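Local coordinates for bifunctional protein PutA (Bdellovibrio bacteriovorus, PDB 5UR2), which probably oxidises proline to glutamate in two steps, through a flavin-dependent proline dehydrogenase and an NAD-dependent L-glutamate gamma-semialdehyde dehydrogenase, at residues B[711-716]-B[962-967]. Sequence-based numbering, arbitrary orientation.
Sequences TTTIAF and KQYMEP
Tyr964 reaches along one face of strand 711-717 to touch Thr713 and Ala715, a small worked example of how an aromatic side chain can cover a parallel strand of a Rossmann-type sheet, here in the aldehyde dehydrogenase part of PutA. Thr713 and Ala715, two residues apart, both point their CB atoms toward 962-967, whereas Ile714 between them packs on helix 720-730 behind the sheet. The tyrosine can be followed outward. Rotation about CA-CB places CG anti to the carbonyl carbon (chi1 -65°), and the ring swings toward the strand although the bond to CB does not. CD2 then meets the methyl CG2 of Thr713 at 4.2 Å, CE2 lies 4.4 Å from both Thr713 CG2 and Ala715 CB, and CZ is 4.4 Å from Ala715 CB; both methyls approach the ring obliquely. Ile744 of the neighbouring strand adds to this apolar surround. No hydrogen bond joins the two segments: Thr713 OG1 bonds NH1 of Arg632, whose NE forms a salt bridge with Glu966 OE2, and the backbone O of Gln963 bonds Arg742 NH1. At the tip, Tyr964 OH hydrogen-bonds Tyr960 OH, while the same oxygen rests 3.4 Å from Ala715 CB.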
loop_
_atom_site.group_PDB
_atom_site.type_symbol
_atom_site.label_atom_id
_atom_site.label_comp_id
_atom_site.label_asym_id
_atom_site.label_seq_id
_atom_site.Cartn_x
_atom_site.Cartn_y
_atom_site.Cartn_z
ATOM N N THR B 711 -15.233 16.589 -16.714
ATOM C CA THR B 711 -13.880 16.072 -16.538
ATOM C C THR B 711 -13.485 16.095 -15.066
ATOM O O THR B 711 -13.419 17.163 -14.454
ATOM C CB THR B 711 -12.899 16.902 -17.361
ATOM O OG1 THR B 711 -13.243 16.791 -18.743
ATOM C CG2 THR B 711 -11.472 16.427 -17.140
ATOM N N THR B 712 -13.211 14.922 -14.500
ATOM C CA THR B 712 -12.817 14.812 -13.101
ATOM C C THR B 712 -11.314 14.727 -12.914
ATOM O O THR B 712 -10.795 15.209 -11.907
ATOM C CB THR B 712 -13.453 13.573 -12.466
ATOM O OG1 THR B 712 -13.006 12.398 -13.152
ATOM C CG2 THR B 712 -14.958 13.656 -12.591
ATOM N N THR B 713 -10.614 14.140 -13.871
ATOM C CA THR B 713 -9.199 13.862 -13.758
ATOM C C THR B 713 -8.528 14.228 -15.072
ATOM O O THR B 713 -9.050 13.908 -16.147
ATOM C CB THR B 713 -9.009 12.375 -13.425
ATOM O OG1 THR B 713 -9.794 12.073 -12.265
ATOM C CG2 THR B 713 -7.541 12.020 -13.190
ATOM N N ILE B 714 -7.386 14.906 -14.989
ATOM C CA ILE B 714 -6.609 15.289 -16.171
ATOM C C ILE B 714 -5.220 14.675 -16.048
ATOM O O ILE B 714 -4.495 14.971 -15.091
ATOM C CB ILE B 714 -6.516 16.818 -16.318
ATOM C CG1 ILE B 714 -7.923 17.424 -16.448
ATOM C CG2 ILE B 714 -5.651 17.164 -17.511
ATOM C CD1 ILE B 714 -8.002 18.924 -16.088
ATOM N N ALA B 715 -4.844 13.829 -17.009
ATOM C CA ALA B 715 -3.486 13.300 -17.098
ATOM C C ALA B 715 -2.803 13.983 -18.273
ATOM O O ALA B 715 -3.235 13.836 -19.423
ATOM C CB ALA B 715 -3.481 11.779 -17.263
ATOM N N PHE B 716 -1.771 14.763 -17.978
ATOM C CA PHE B 716 -1.043 15.532 -18.974
ATOM C C PHE B 716 0.440 15.340 -18.764
ATOM O O PHE B 716 0.940 15.516 -17.650
ATOM C CB PHE B 716 -1.353 17.035 -18.916
ATOM C CG PHE B 716 -0.325 17.875 -19.627
ATOM C CD1 PHE B 716 -0.358 18.021 -21.009
ATOM C CD2 PHE B 716 0.702 18.490 -18.911
ATOM C CE1 PHE B 716 0.601 18.784 -21.671
ATOM C CE2 PHE B 716 1.670 19.246 -19.557
ATOM C CZ PHE B 716 1.618 19.398 -20.943
ATOM N N LYS B 962 -3.885 4.632 -7.893
ATOM C CA LYS B 962 -4.781 5.266 -6.924
ATOM C C LYS B 962 -5.098 6.721 -7.261
ATOM O O LYS B 962 -6.141 7.238 -6.828
ATOM C CB LYS B 962 -4.173 5.189 -5.521
ATOM C CG LYS B 962 -4.036 3.752 -4.982
ATOM C CD LYS B 962 -3.287 3.763 -3.663
ATOM C CE LYS B 962 -3.154 2.383 -3.094
ATOM N NZ LYS B 962 -2.580 2.416 -1.725
ATOM N N GLN B 963 -4.226 7.397 -8.008
ATOM C CA GLN B 963 -4.500 8.776 -8.421
ATOM C C GLN B 963 -5.739 8.875 -9.305
ATOM O O GLN B 963 -6.321 9.959 -9.429
ATOM C CB GLN B 963 -3.294 9.345 -9.170
ATOM C CG GLN B 963 -2.066 9.624 -8.310
ATOM C CD GLN B 963 -2.237 10.876 -7.478
ATOM O OE1 GLN B 963 -2.730 10.825 -6.354
ATOM N NE2 GLN B 963 -1.889 12.024 -8.057
ATOM N N TYR B 964 -6.119 7.778 -9.958
ATOM C CA TYR B 964 -7.302 7.722 -10.800
ATOM C C TYR B 964 -8.538 7.261 -10.037
ATOM O O TYR B 964 -9.568 7.000 -10.663
ATOM C CB TYR B 964 -7.052 6.785 -11.994
ATOM C CG TYR B 964 -5.984 7.308 -12.931
ATOM C CD1 TYR B 964 -4.633 7.049 -12.705
ATOM C CD2 TYR B 964 -6.332 8.081 -14.030
ATOM C CE1 TYR B 964 -3.653 7.541 -13.569
ATOM C CE2 TYR B 964 -5.380 8.562 -14.897
ATOM C CZ TYR B 964 -4.044 8.293 -14.668
ATOM O OH TYR B 964 -3.128 8.808 -15.554
ATOM N N MET B 965 -8.463 7.190 -8.705
ATOM C CA MET B 965 -9.525 6.632 -7.879
ATOM C C MET B 965 -9.739 7.531 -6.668
ATOM O O MET B 965 -8.989 8.484 -6.440
ATOM C CB MET B 965 -9.203 5.177 -7.459
ATOM C CG MET B 965 -9.091 4.258 -8.662
ATOM S SD MET B 965 -8.910 2.493 -8.294
ATOM C CE MET B 965 -7.462 2.513 -7.263
ATOM N N GLU B 966 -10.819 7.255 -5.927
ATOM C CA GLU B 966 -11.121 7.838 -4.634
ATOM C C GLU B 966 -11.117 6.748 -3.574
ATOM O O GLU B 966 -11.707 5.681 -3.782
ATOM C CB GLU B 966 -12.498 8.546 -4.603
ATOM C CG GLU B 966 -12.591 9.847 -5.370
ATOM C CD GLU B 966 -11.788 10.937 -4.739
ATOM O OE1 GLU B 966 -11.709 10.964 -3.481
ATOM O OE2 GLU B 966 -11.225 11.764 -5.497
ATOM N N PRO B 967 -10.494 6.992 -2.429
ATOM C CA PRO B 967 -10.621 6.050 -1.314
ATOM C C PRO B 967 -11.990 6.184 -0.676
ATOM O O PRO B 967 -12.574 7.272 -0.643
ATOM C CB PRO B 967 -9.528 6.511 -0.344
ATOM C CG PRO B 967 -9.511 8.041 -0.565
ATOM C CD PRO B 967 -9.770 8.230 -2.046
#